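PDB 3WQC: D-threo-3-hydroxyaspartate dehydratase from Delftia, which catalyses the pyridoxal-phosphate-dependent deamination of D-threo-3-hydroxyaspartate to oxaloacetate and ammonium, and also acts on D-serine and on two L-3-hydroxyaspartate isomers. Local coordinates for residues P103-L108 with L115-D120; A22-L27 with R354-P359; V46-H51 with G246-F251; E211-R214 with P219-V222. One frame throughout, in Å; residues are numbered along the deposited sequence. Where two conformers were deposited one is given.

Interaction 1 of 4, residues P103-L108 with L115-D120; sequences PQALQL and LKLIVD
Next to Leu115, which packs on Ala105, the NZ atom of Lys116 is gripped by two carboxylates, those of Asp90 and Asp114. The contact itself is apolar. It belongs to a beta-alpha-beta unit of the alanine racemase-like (TIM) barrel, in which helix 102-110 leads back into strand 114-119. Helix and strand run nearly antiparallel, at 153°, and the axes of segments 103-108 and 115-119 pass 9.2 Å apart. Such close packing suits the small side chain of Ala105, which faces the strand. Leu115 makes most of the contact from the strand. Its CG stands anti to the backbone N (chi1 174°), which carries CD2 over to the helix. There CD2 lies 3.8 Å from Ala105 CA and 3.9 Å from Ala105 CB. One turn further along the helix, Leu108 crosses Leu115 at a slant. Its CD1 comes within 4.0 Å of Leu115 CD2, so this one methyl is held between Ala105 and Leu108. Leu77 of helix 77-85 also touches Leu115, while Met97 lies against both Ala105 and Leu117. All four residues of the contact are buried. Further along the strand, Leu117 turns its forked end to the helix, and Ala105 CB sits 4.1 Å from both Leu117 CD1 and Leu117 CD2.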
loop_
_atom_site.group_PDB
_atom_site.type_symbol
_atom_site.label_atom_id
_atom_site.label_comp_id
_atom_site.label_asym_id
_atom_site.label_seq_id
_atom_site.Cartn_x
_atom_site.Cartn_y
_atom_site.Cartn_z
ATOM N N PRO B 103 -9.696 1.471 -26.565
ATOM C CA PRO B 103 -10.119 2.874 -26.874
ATOM C C PRO B 103 -9.219 3.863 -26.185
ATOM O O PRO B 103 -8.857 4.873 -26.798
ATOM C CB PRO B 103 -11.579 2.919 -26.351
ATOM C CG PRO B 103 -12.104 1.419 -26.573
ATOM C CD PRO B 103 -10.833 0.617 -26.122
ATOM N N GLN B 104 -8.812 3.629 -24.933
ATOM C CA GLN B 104 -7.913 4.612 -24.279
ATOM C C GLN B 104 -6.559 4.662 -24.954
ATOM O O GLN B 104 -5.996 5.726 -25.159
ATOM C CB GLN B 104 -7.729 4.223 -22.806
ATOM C CG GLN B 104 -7.037 5.421 -22.188
ATOM C CD GLN B 104 -6.712 5.287 -20.729
ATOM O OE1 GLN B 104 -6.090 6.253 -20.084
ATOM N NE2 GLN B 104 -7.126 4.134 -20.145
ATOM N N ALA B 105 -6.012 3.477 -25.374
ATOM C CA ALA B 105 -4.704 3.497 -26.054
ATOM C C ALA B 105 -4.875 4.230 -27.410
ATOM O O ALA B 105 -3.935 4.974 -27.753
ATOM C CB ALA B 105 -4.276 2.053 -26.291
ATOM N N LEU B 106 -5.981 3.995 -28.105
ATOM C CA LEU B 106 -6.252 4.696 -29.404
ATOM C C LEU B 106 -6.261 6.205 -29.159
ATOM O O LEU B 106 -5.629 6.980 -29.943
ATOM C CB LEU B 106 -7.565 4.174 -29.989
ATOM C CG LEU B 106 -7.981 4.890 -31.287
ATOM C CD1 LEU B 106 -6.961 4.663 -32.397
ATOM C CD2 LEU B 106 -9.408 4.491 -31.649
ATOM N N GLN B 107 -6.994 6.636 -28.136
ATOM C CA GLN B 107 -7.096 8.090 -27.922
ATOM C C GLN B 107 -5.738 8.715 -27.644
ATOM O O GLN B 107 -5.444 9.816 -28.145
ATOM C CB GLN B 107 -8.035 8.322 -26.737
ATOM C CG GLN B 107 -9.462 7.889 -27.063
ATOM C CD GLN B 107 -10.279 7.446 -25.835
ATOM O OE1 GLN B 107 -9.855 7.641 -24.683
ATOM N NE2 GLN B 107 -11.475 6.852 -26.083
ATOM N N LEU B 108 -4.902 8.060 -26.805
ATOM C CA LEU B 108 -3.559 8.567 -26.502
ATOM C C LEU B 108 -2.768 8.705 -27.835
ATOM O O LEU B 108 -2.083 9.707 -28.053
ATOM C CB LEU B 108 -2.842 7.646 -25.537
ATOM C CG LEU B 108 -3.174 7.983 -24.095
ATOM C CD1 LEU B 108 -2.827 6.754 -23.261
ATOM C CD2 LEU B 108 -2.336 9.190 -23.580
ATOM N N LEU B 115 2.649 5.602 -28.249
ATOM C CA LEU B 115 2.400 4.614 -27.193
ATOM C C LEU B 115 2.544 3.204 -27.802
ATOM O O LEU B 115 1.871 2.898 -28.807
ATOM C CB LEU B 115 0.928 4.811 -26.703
ATOM C CG LEU B 115 0.490 3.743 -25.681
ATOM C CD1 LEU B 115 1.310 3.863 -24.355
ATOM C CD2 LEU B 115 -1.011 3.949 -25.476
ATOM N N LYS B 116 3.350 2.378 -27.175
ATOM C CA LYS B 116 3.570 0.969 -27.605
ATOM C C LYS B 116 2.865 0.055 -26.635
ATOM O O LYS B 116 2.871 0.294 -25.395
ATOM C CB LYS B 116 5.075 0.623 -27.583
ATOM C CG LYS B 116 5.859 1.174 -28.757
ATOM C CD LYS B 116 6.051 2.532 -28.907
ATOM C CE LYS B 116 7.117 3.020 -27.913
ATOM N NZ LYS B 116 7.452 4.334 -28.661
ATOM N N LEU B 117 2.235 -0.992 -27.149
ATOM C CA LEU B 117 1.507 -2.002 -26.345
ATOM C C LEU B 117 2.259 -3.334 -26.437
ATOM O O LEU B 117 3.085 -3.502 -27.373
ATOM C CB LEU B 117 0.064 -2.196 -26.914
ATOM C CG LEU B 117 -0.698 -0.888 -27.084
ATOM C CD1 LEU B 117 -2.088 -1.176 -27.680
ATOM C CD2 LEU B 117 -0.875 -0.206 -25.660
ATOM N N ILE B 118 1.945 -4.278 -25.554
ATOM C CA ILE B 118 2.606 -5.579 -25.587
ATOM C C ILE B 118 1.543 -6.653 -25.524
ATOM O O ILE B 118 0.471 -6.495 -24.908
ATOM C CB ILE B 118 3.668 -5.737 -24.459
ATOM C CG1 ILE B 118 3.045 -5.963 -23.082
ATOM C CG2 ILE B 118 4.643 -4.534 -24.477
ATOM C CD1 ILE B 118 4.114 -6.312 -22.021
ATOM N N VAL B 119 1.846 -7.807 -26.136
ATOM C CA VAL B 119 0.964 -8.991 -26.069
ATOM C C VAL B 119 1.839 -10.236 -25.921
ATOM O O VAL B 119 3.027 -10.238 -26.294
ATOM C CB VAL B 119 0.016 -9.173 -27.304
ATOM C CG1 VAL B 119 -0.886 -7.949 -27.435
ATOM C CG2 VAL B 119 0.786 -9.430 -28.586
ATOM N N ASP B 120 1.184 -11.344 -25.576
ATOM C CA ASP B 120 1.838 -12.674 -25.535
ATOM C C ASP B 120 0.910 -13.796 -25.982
ATOM O O ASP B 120 1.208 -14.979 -25.687
ATOM C CB ASP B 120 2.467 -12.981 -24.180
ATOM C CG ASP B 120 1.474 -13.191 -23.096
ATOM O OD1 ASP B 120 0.246 -13.097 -23.310
ATOM O OD2 ASP B 120 1.910 -13.505 -21.938
#

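Interaction 2 of 4, residues A22-L27 with R354-P359; sequences AAVIDL and RLRILP
Val24 lays its CG1 methyl against the guanidinium end of Arg356, with Val24 CG1 4.0 Å from Arg356 NH1. The two side chains cross at about a right angle. The arginine bends at CG-CD (chi3 71°), which swings its flat group toward strand 22-26. Its NH1 is then served by two waters, both near the guanidinium plane, and it donates to each. Water 1 lies 2.9 Å from Arg356 NH1 and gives a proton to Val24 O, also at 2.9 Å. Water 2 is likewise an acceptor of NH1 and donates to Asp26 OD2 at 2.7 Å. Asp26 OD2 and Arg356 NH1 are 4.6 Å apart, too far for a salt bridge; water 2 links them. The aspartate's own CB approaches the edge of the guanidinium.

Other atoms fix both charged groups. Arg356 NE is hydrogen-bonded to Ser269 OG and Arg356 NH2 to Leu314 O, which should fix how the guanidinium is turned. Asp26 is the N-cap of helix 27-44, and its OD1 takes the backbone N-H of Arg29. The two strands do not pair directly, for each runs antiparallel to strand 268-278, which lies between them. This arrangement, with the N-terminal strand taken into the sheet of the C-terminal region, belongs to the beta domain of alanine racemase-like, fold type III PLP enzymes.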
loop_
_atom_site.group_PDB
_atom_site.type_symbol
_atom_site.label_atom_id
_atom_site.label_comp_id
_atom_site.label_asym_id
_atom_site.label_seq_id
_atom_site.Cartn_x
_atom_site.Cartn_y
_atom_site.Cartn_z
ATOM N N ALA B 22 6.439 11.107 6.204
ATOM C CA ALA B 22 6.649 11.752 4.892
ATOM C C ALA B 22 7.644 10.905 4.134
ATOM O O ALA B 22 8.587 10.305 4.727
ATOM C CB ALA B 22 7.225 13.162 5.084
ATOM N N ALA B 23 7.487 10.835 2.804
ATOM C CA ALA B 23 8.431 10.058 1.957
ATOM C C ALA B 23 9.491 11.046 1.427
ATOM O O ALA B 23 9.165 11.960 0.618
ATOM C CB ALA B 23 7.608 9.415 0.836
ATOM N N VAL B 24 10.736 10.867 1.846
ATOM C CA VAL B 24 11.760 11.857 1.591
ATOM C C VAL B 24 12.695 11.272 0.513
ATOM O O VAL B 24 13.225 10.137 0.692
ATOM C CB VAL B 24 12.558 12.097 2.896
ATOM C CG1 VAL B 24 13.756 13.017 2.579
ATOM C CG2 VAL B 24 11.591 12.753 3.934
ATOM N N ILE B 25 12.909 12.052 -0.571
ATOM C CA ILE B 25 13.931 11.636 -1.543
ATOM C C ILE B 25 15.203 12.488 -1.280
ATOM O O ILE B 25 15.153 13.719 -1.366
ATOM C CB ILE B 25 13.483 11.946 -3.005
ATOM C CG1 ILE B 25 12.221 11.167 -3.389
ATOM C CG2 ILE B 25 14.645 11.580 -3.985
ATOM C CD1 ILE B 25 11.642 11.701 -4.723
ATOM N N ASP B 26 16.322 11.791 -0.992
ATOM C CA ASP B 26 17.617 12.478 -0.851
ATOM C C ASP B 26 18.097 12.737 -2.316
ATOM O O ASP B 26 18.450 11.778 -3.038
ATOM C CB ASP B 26 18.585 11.562 -0.088
ATOM C CG ASP B 26 20.032 12.136 0.003
ATOM O OD1 ASP B 26 20.624 12.696 -0.919
ATOM O OD2 ASP B 26 20.582 12.026 1.053
ATOM N N LEU B 27 17.954 13.969 -2.800
ATOM C CA LEU B 27 18.236 14.263 -4.217
ATOM C C LEU B 27 19.653 13.937 -4.614
ATOM O O LEU B 27 19.870 13.496 -5.759
ATOM C CB LEU B 27 17.904 15.710 -4.600
ATOM C CG LEU B 27 16.373 15.989 -4.518
ATOM C CD1 LEU B 27 16.157 17.488 -4.646
ATOM C CD2 LEU B 27 15.673 15.208 -5.694
ATOM N N ARG B 354 12.657 12.523 15.721
ATOM C CA ARG B 354 12.421 12.201 14.282
ATOM C C ARG B 354 13.470 11.232 13.792
ATOM O O ARG B 354 14.706 11.399 14.065
ATOM C CB ARG B 354 12.474 13.458 13.436
ATOM C CG ARG B 354 11.275 14.307 13.708
ATOM C CD ARG B 354 11.242 15.561 12.918
ATOM N NE ARG B 354 9.884 16.045 13.227
ATOM C CZ ARG B 354 8.999 16.518 12.361
ATOM N NH1 ARG B 354 9.362 16.771 11.127
ATOM N NH2 ARG B 354 7.776 16.824 12.798
ATOM N N LEU B 355 13.028 10.235 13.032
ATOM C CA LEU B 355 13.905 9.152 12.507
ATOM C C LEU B 355 13.584 9.021 11.018
ATOM O O LEU B 355 12.597 9.577 10.539
ATOM C CB LEU B 355 13.541 7.841 13.175
ATOM C CG LEU B 355 13.794 7.766 14.652
ATOM C CD1 LEU B 355 13.193 6.503 15.218
ATOM C CD2 LEU B 355 15.304 7.913 14.944
ATOM N N ARG B 356 14.405 8.311 10.264
ATOM C CA ARG B 356 14.101 8.046 8.858
ATOM C C ARG B 356 14.152 6.521 8.684
ATOM O O ARG B 356 15.077 5.881 9.143
ATOM C CB ARG B 356 15.119 8.795 7.951
ATOM C CG ARG B 356 14.761 10.285 7.988
ATOM C CD ARG B 356 15.895 11.127 7.451
ATOM N NE ARG B 356 16.104 11.011 6.004
ATOM C CZ ARG B 356 17.042 11.721 5.367
ATOM N NH1 ARG B 356 17.168 11.572 4.046
ATOM N NH2 ARG B 356 17.886 12.533 6.046
ATOM N N ILE B 357 13.207 5.965 7.969
ATOM C CA ILE B 357 13.155 4.500 7.853
ATOM C C ILE B 357 13.406 4.099 6.406
ATOM O O ILE B 357 12.746 4.631 5.471
ATOM C CB ILE B 357 11.773 3.933 8.273
ATOM C CG1 ILE B 357 11.205 4.553 9.606
ATOM C CG2 ILE B 357 11.715 2.429 8.195
ATOM C CD1 ILE B 357 12.143 4.254 10.767
ATOM N N LEU B 358 14.423 3.266 6.165
ATOM C CA LEU B 358 14.638 2.802 4.789
ATOM C C LEU B 358 13.650 1.677 4.489
ATOM O O LEU B 358 13.487 0.755 5.297
ATOM C CB LEU B 358 16.088 2.232 4.585
ATOM C CG LEU B 358 17.225 3.243 4.918
ATOM C CD1 LEU B 358 18.587 2.506 4.749
ATOM C CD2 LEU B 358 17.051 4.482 4.043
ATOM N N PRO B 359 13.057 1.697 3.273
ATOM C CA PRO B 359 11.994 0.755 2.955
ATOM C C PRO B 359 12.503 -0.616 2.458
ATOM O O PRO B 359 13.609 -0.686 1.845
ATOM C CB PRO B 359 11.305 1.432 1.761
ATOM C CG PRO B 359 12.417 2.205 1.086
ATOM C CD PRO B 359 13.265 2.728 2.248
HETATM O O HOH W 1 15.753 9.896 2.094
HETATM O O HOH W 2 19.681 12.781 3.437
#

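Interaction 3 of 4, residues V46-H51 with G246-F251; sequences VRLRPH and GVYVFF. With PLP (pyridoxal-5'-phosphate), chain J.
Leu48 and Tyr248 reach toward each other from opposite directions and meet at their ends, Leu48 CD2 lying 3.7 Å from Tyr248 OH. Pro50 CB approaches the same hydroxyl at 4.0 Å. Tyr248 has its CG between the backbone N and the carbonyl carbon (chi1 81°), which sends the ring back along its own segment, with Gly246 N at the ring edge. His51 points elsewhere. Its ring lies obliquely against the cofactor, and His51 CD2 is 3.4 Å from PLP C4. His51 ND1 is hydrogen-bonded to the backbone N of Lys53, which helps to fix the ring. With an alanine in place of His51, Lys53 N would probably lose this partner and the pyridine ring would lose its neighbour on that side. The backbones meet closely where His51 O is 3.3 Å from Gly246 CA. Gly246 N donates to PLP O1P over 2.6 Å, almost straight at 172°. Val247 N donates to PLP O3P at 3.2 Å. Thr228 OG1 and Tyr187 OH are also hydrogen-bonded to PLP. His51, Gly246 and Val247 line the PLP pocket of an alanine racemase-like barrel, with backbone N-H groups of the 246-251 loop holding the phosphate.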
loop_
_atom_site.group_PDB
_atom_site.type_symbol
_atom_site.label_atom_id
_atom_site.label_comp_id
_atom_site.label_asym_id
_atom_site.label_seq_id
_atom_site.Cartn_x
_atom_site.Cartn_y
_atom_site.Cartn_z
ATOM N N VAL B 46 23.593 0.699 -25.189
ATOM C CA VAL B 46 22.178 0.503 -25.314
ATOM C C VAL B 46 21.422 1.739 -24.798
ATOM O O VAL B 46 21.975 2.506 -23.907
ATOM C CB VAL B 46 21.680 -0.795 -24.610
ATOM C CG1 VAL B 46 22.429 -1.968 -25.211
ATOM C CG2 VAL B 46 21.923 -0.762 -23.080
ATOM N N ARG B 47 20.170 1.915 -25.201
ATOM C CA ARG B 47 19.305 2.975 -24.671
ATOM C C ARG B 47 18.845 2.513 -23.266
ATOM O O ARG B 47 18.763 1.286 -22.958
ATOM C CB ARG B 47 18.092 3.167 -25.532
ATOM C CG ARG B 47 18.529 3.730 -26.866
ATOM C CD ARG B 47 17.342 4.331 -27.516
ATOM N NE ARG B 47 16.494 3.367 -28.156
ATOM C CZ ARG B 47 16.689 2.965 -29.432
ATOM N NH1 ARG B 47 17.740 3.410 -30.083
ATOM N NH2 ARG B 47 15.883 2.084 -30.051
ATOM N N LEU B 48 18.544 3.509 -22.419
ATOM C CA LEU B 48 17.880 3.205 -21.106
ATOM C C LEU B 48 16.509 3.789 -21.202
ATOM O O LEU B 48 16.305 4.980 -21.495
ATOM C CB LEU B 48 18.628 3.975 -19.951
ATOM C CG LEU B 48 17.989 3.796 -18.592
ATOM C CD1 LEU B 48 17.936 2.355 -18.105
ATOM C CD2 LEU B 48 18.711 4.634 -17.536
ATOM N N ARG B 49 15.497 2.900 -20.999
ATOM C CA ARG B 49 14.055 3.324 -21.021
ATOM C C ARG B 49 13.584 3.062 -19.576
ATOM O O ARG B 49 13.104 1.948 -19.210
ATOM C CB ARG B 49 13.240 2.434 -21.974
ATOM C CG ARG B 49 11.779 2.920 -22.033
ATOM C CD ARG B 49 10.852 1.878 -22.734
ATOM N NE ARG B 49 11.085 1.898 -24.181
ATOM C CZ ARG B 49 10.597 2.802 -25.023
ATOM N NH1 ARG B 49 9.726 3.744 -24.568
ATOM N NH2 ARG B 49 10.950 2.766 -26.337
ATOM N N PRO B 50 13.706 4.078 -18.691
ATOM C CA PRO B 50 13.408 3.864 -17.255
ATOM C C PRO B 50 11.942 3.491 -17.090
ATOM O O PRO B 50 11.029 4.009 -17.784
ATOM C CB PRO B 50 13.695 5.251 -16.612
ATOM C CG PRO B 50 13.737 6.259 -17.747
ATOM C CD PRO B 50 14.160 5.438 -19.013
ATOM N N HIS B 51 11.741 2.650 -16.105
ATOM C CA HIS B 51 10.348 2.280 -15.707
ATOM C C HIS B 51 9.887 3.204 -14.608
ATOM O O HIS B 51 10.437 3.168 -13.503
ATOM C CB HIS B 51 10.315 0.791 -15.253
ATOM C CG HIS B 51 8.942 0.246 -15.459
ATOM N ND1 HIS B 51 7.799 0.944 -15.043
ATOM C CD2 HIS B 51 8.491 -0.929 -16.100
ATOM C CE1 HIS B 51 6.710 0.277 -15.461
ATOM N NE2 HIS B 51 7.136 -0.896 -16.055
ATOM N N GLY B 246 13.819 0.346 -13.234
ATOM C CA GLY B 246 13.020 1.401 -12.525
ATOM C C GLY B 246 13.456 1.589 -11.082
ATOM O O GLY B 246 13.604 2.755 -10.665
ATOM N N VAL B 247 13.551 0.529 -10.276
ATOM C CA VAL B 247 13.695 0.730 -8.805
ATOM C C VAL B 247 15.045 1.365 -8.536
ATOM O O VAL B 247 15.188 2.017 -7.484
ATOM C CB VAL B 247 13.503 -0.565 -8.003
ATOM C CG1 VAL B 247 14.658 -1.589 -8.226
ATOM C CG2 VAL B 247 13.257 -0.228 -6.528
ATOM N N TYR B 248 16.030 1.192 -9.415
ATOM C CA TYR B 248 17.378 1.768 -9.200
ATOM C C TYR B 248 17.341 3.261 -8.883
ATOM O O TYR B 248 18.319 3.777 -8.311
ATOM C CB TYR B 248 18.259 1.522 -10.468
ATOM C CG TYR B 248 17.942 2.558 -11.529
ATOM C CD1 TYR B 248 16.858 2.422 -12.421
ATOM C CD2 TYR B 248 18.732 3.742 -11.659
ATOM C CE1 TYR B 248 16.530 3.403 -13.342
ATOM C CE2 TYR B 248 18.382 4.727 -12.542
ATOM C CZ TYR B 248 17.350 4.561 -13.432
ATOM O OH TYR B 248 17.031 5.529 -14.350
ATOM N N VAL B 249 16.357 4.011 -9.339
ATOM C CA VAL B 249 16.353 5.436 -9.150
ATOM C C VAL B 249 16.475 5.758 -7.655
ATOM O O VAL B 249 17.187 6.762 -7.274
ATOM C CB VAL B 249 15.135 6.126 -9.863
ATOM C CG1 VAL B 249 13.769 5.779 -9.204
ATOM C CG2 VAL B 249 15.294 7.661 -9.924
ATOM N N PHE B 250 15.809 4.932 -6.827
ATOM C CA PHE B 250 15.934 5.085 -5.369
ATOM C C PHE B 250 16.706 4.005 -4.672
ATOM O O PHE B 250 17.284 4.241 -3.578
ATOM C CB PHE B 250 14.516 5.168 -4.698
ATOM C CG PHE B 250 13.649 6.285 -5.267
ATOM C CD1 PHE B 250 14.189 7.570 -5.638
ATOM C CD2 PHE B 250 12.269 6.086 -5.358
ATOM C CE1 PHE B 250 13.345 8.605 -6.117
ATOM C CE2 PHE B 250 11.438 7.129 -5.802
ATOM C CZ PHE B 250 11.966 8.360 -6.209
ATOM N N PHE B 251 16.668 2.766 -5.185
ATOM C CA PHE B 251 17.066 1.581 -4.475
ATOM C C PHE B 251 16.248 1.359 -3.188
ATOM O O PHE B 251 15.350 2.175 -2.885
ATOM C CB PHE B 251 18.622 1.493 -4.193
ATOM C CG PHE B 251 19.431 1.301 -5.453
ATOM C CD1 PHE B 251 19.273 0.110 -6.197
ATOM C CD2 PHE B 251 20.370 2.252 -5.857
ATOM C CE1 PHE B 251 20.106 -0.151 -7.311
ATOM C CE2 PHE B 251 21.183 2.011 -7.001
ATOM C CZ PHE B 251 21.040 0.801 -7.694
HETATM N N1 PLP J . 10.196 -4.157 -17.015
HETATM C C2 PLP J . 8.971 -4.554 -16.616
HETATM C C2A PLP J . 8.024 -5.227 -17.582
HETATM C C3 PLP J . 8.572 -4.309 -15.250
HETATM O O3 PLP J . 7.359 -4.676 -14.868
HETATM C C4 PLP J . 9.521 -3.673 -14.373
HETATM C C4A PLP J . 9.121 -3.391 -13.034
HETATM C C5 PLP J . 10.795 -3.287 -14.888
HETATM C C6 PLP J . 11.118 -3.620 -16.211
HETATM C C5A PLP J . 11.825 -2.624 -14.007
HETATM O O4P PLP J . 12.298 -3.617 -12.985
HETATM P P PLP J . 13.078 -3.030 -11.715
HETATM O O1P PLP J . 14.076 -2.110 -12.312
HETATM O O2P PLP J . 13.699 -4.243 -11.116
HETATM O O3P PLP J . 12.137 -2.289 -10.856
HETATM O O HOH W 3 12.361 4.685 -12.179
#

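Interaction 4 of 4, residues E211-R214 with P219-V222; sequences EALR and PCPV
Arg214 NH2 donates to the backbone carbonyl of Cys220, with 2.8 Å from Arg214 NH2 to Cys220 O and an N-H...O angle of 158°. The donor sits nearly along the C=O axis, at 165°. A second, weak bond comes from Arg214 NE to the same Cys220 O at 3.3 Å. The oxygen lies in the guanidinium plane, at the edge that carries NE and NH2, and one carbonyl takes two N-H groups. This ties the end of a helix to the loop that leads into the next strand in the TIM-barrel domain. Helix 192-215 turns through this short loop into strand 222-225, which pairs through Val222 with strand 175-180.

Arg214 is exposed, and its chain runs extended from CG to NE alongside the loop. The aliphatic part therefore packs as well, with Arg214 CG 4.0 Å from Cys220 CB. Away from the arginine, the contact is buried. Leu213 faces the loop and Cys220 faces the helix, so their side chains meet in between. Val179 of strand 175-180 touches both of them, which places the pair between the helix and the barrel wall. Pro219 rests on His170 of helix 159-171. The sulfur of Cys220 stands anti to its backbone N (chi1 -169°), turned to the leucine. Leu213 CD1 lies 4.1 Å from Cys220 CB. The closest apolar approach is from Leu213 CD1 to Cys220 SG, at 3.7 Å.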
loop_
_atom_site.group_PDB
_atom_site.type_symbol
_atom_site.label_atom_id
_atom_site.label_comp_id
_atom_site.label_asym_id
_atom_site.label_seq_id
_atom_site.Cartn_x
_atom_site.Cartn_y
_atom_site.Cartn_z
ATOM N N GLU B 211 15.467 -13.092 -33.197
ATOM C CA GLU B 211 16.083 -13.741 -34.385
ATOM C C GLU B 211 15.133 -14.731 -35.066
ATOM O O GLU B 211 15.162 -14.914 -36.302
ATOM C CB GLU B 211 17.380 -14.425 -34.015
ATOM C CG GLU B 211 18.419 -13.368 -33.721
ATOM C CD GLU B 211 19.724 -13.949 -33.196
ATOM O OE1 GLU B 211 20.745 -13.208 -33.044
ATOM O OE2 GLU B 211 19.803 -15.169 -32.919
ATOM N N ALA B 212 14.280 -15.389 -34.277
ATOM C CA ALA B 212 13.266 -16.337 -34.855
ATOM C C ALA B 212 12.247 -15.521 -35.683
ATOM O O ALA B 212 11.910 -15.911 -36.807
ATOM C CB ALA B 212 12.593 -17.136 -33.746
ATOM N N LEU B 213 11.732 -14.401 -35.125
ATOM C CA LEU B 213 10.780 -13.599 -35.893
ATOM C C LEU B 213 11.435 -13.134 -37.222
ATOM O O LEU B 213 10.819 -13.190 -38.281
ATOM C CB LEU B 213 10.371 -12.369 -35.053
ATOM C CG LEU B 213 9.434 -12.717 -33.876
ATOM C CD1 LEU B 213 9.448 -11.458 -32.953
ATOM C CD2 LEU B 213 8.001 -13.017 -34.374
ATOM N N ARG B 214 12.669 -12.603 -37.104
ATOM C CA ARG B 214 13.309 -12.044 -38.331
ATOM C C ARG B 214 13.632 -13.182 -39.326
ATOM O O ARG B 214 13.534 -12.984 -40.532
ATOM C CB ARG B 214 14.629 -11.372 -37.909
ATOM C CG ARG B 214 14.336 -10.100 -37.050
ATOM C CD ARG B 214 15.812 -9.577 -36.625
ATOM N NE ARG B 214 15.784 -8.619 -35.674
ATOM C CZ ARG B 214 16.565 -8.548 -34.646
ATOM N NH1 ARG B 214 17.664 -9.365 -34.442
ATOM N NH2 ARG B 214 16.287 -7.615 -33.819
ATOM N N PRO B 219 9.325 -8.133 -39.149
ATOM C CA PRO B 219 10.193 -7.112 -38.538
ATOM C C PRO B 219 10.287 -7.316 -37.044
ATOM O O PRO B 219 9.291 -7.749 -36.371
ATOM C CB PRO B 219 9.432 -5.809 -38.813
ATOM C CG PRO B 219 7.957 -6.223 -38.943
ATOM C CD PRO B 219 7.949 -7.675 -39.481
ATOM N N CYS B 220 11.415 -6.971 -36.479
ATOM C CA CYS B 220 11.574 -6.994 -34.994
ATOM C C CYS B 220 12.695 -6.032 -34.645
ATOM O O CYS B 220 13.727 -6.482 -34.178
ATOM C CB CYS B 220 11.793 -8.430 -34.474
ATOM S SG CYS B 220 11.655 -8.447 -32.655
ATOM N N PRO B 221 12.456 -4.682 -34.822
ATOM C CA PRO B 221 13.657 -3.817 -34.708
ATOM C C PRO B 221 14.126 -3.607 -33.257
ATOM O O PRO B 221 15.298 -3.251 -33.056
ATOM C CB PRO B 221 13.213 -2.541 -35.393
ATOM C CG PRO B 221 11.713 -2.594 -35.376
ATOM C CD PRO B 221 11.304 -4.025 -35.480
ATOM N N VAL B 222 13.218 -3.661 -32.281
ATOM C CA VAL B 222 13.632 -3.409 -30.901
ATOM C C VAL B 222 13.745 -4.726 -30.148
ATOM O O VAL B 222 12.905 -5.653 -30.259
ATOM C CB VAL B 222 12.587 -2.520 -30.154
ATOM C CG1 VAL B 222 12.849 -2.539 -28.614
ATOM C CG2 VAL B 222 12.582 -1.137 -30.782
#

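Overall arrangement
Interactions 1, 3 and 4 lie in the barrel domain, while interaction 2 joins strands of the beta domain. Interaction 3 is the one at the cofactor. Its centre is about 22 Å from that of interaction 1, 20 Å from interaction 2 and 24 Å from interaction 4. It touches two of them. Lys116 CE packs 4.2 Å from Arg49 NH2, and Asp90 forms salt bridges with both side chains. Ile25 CD1 lies 3.7 Å from Phe250 CZ, linking the PLP loop to strand 22-26. Interaction 4 comes within about 5 Å of interaction 3 at the nearest atoms. Interactions 2 and 4 are farthest apart, with centres about 44 Å apart.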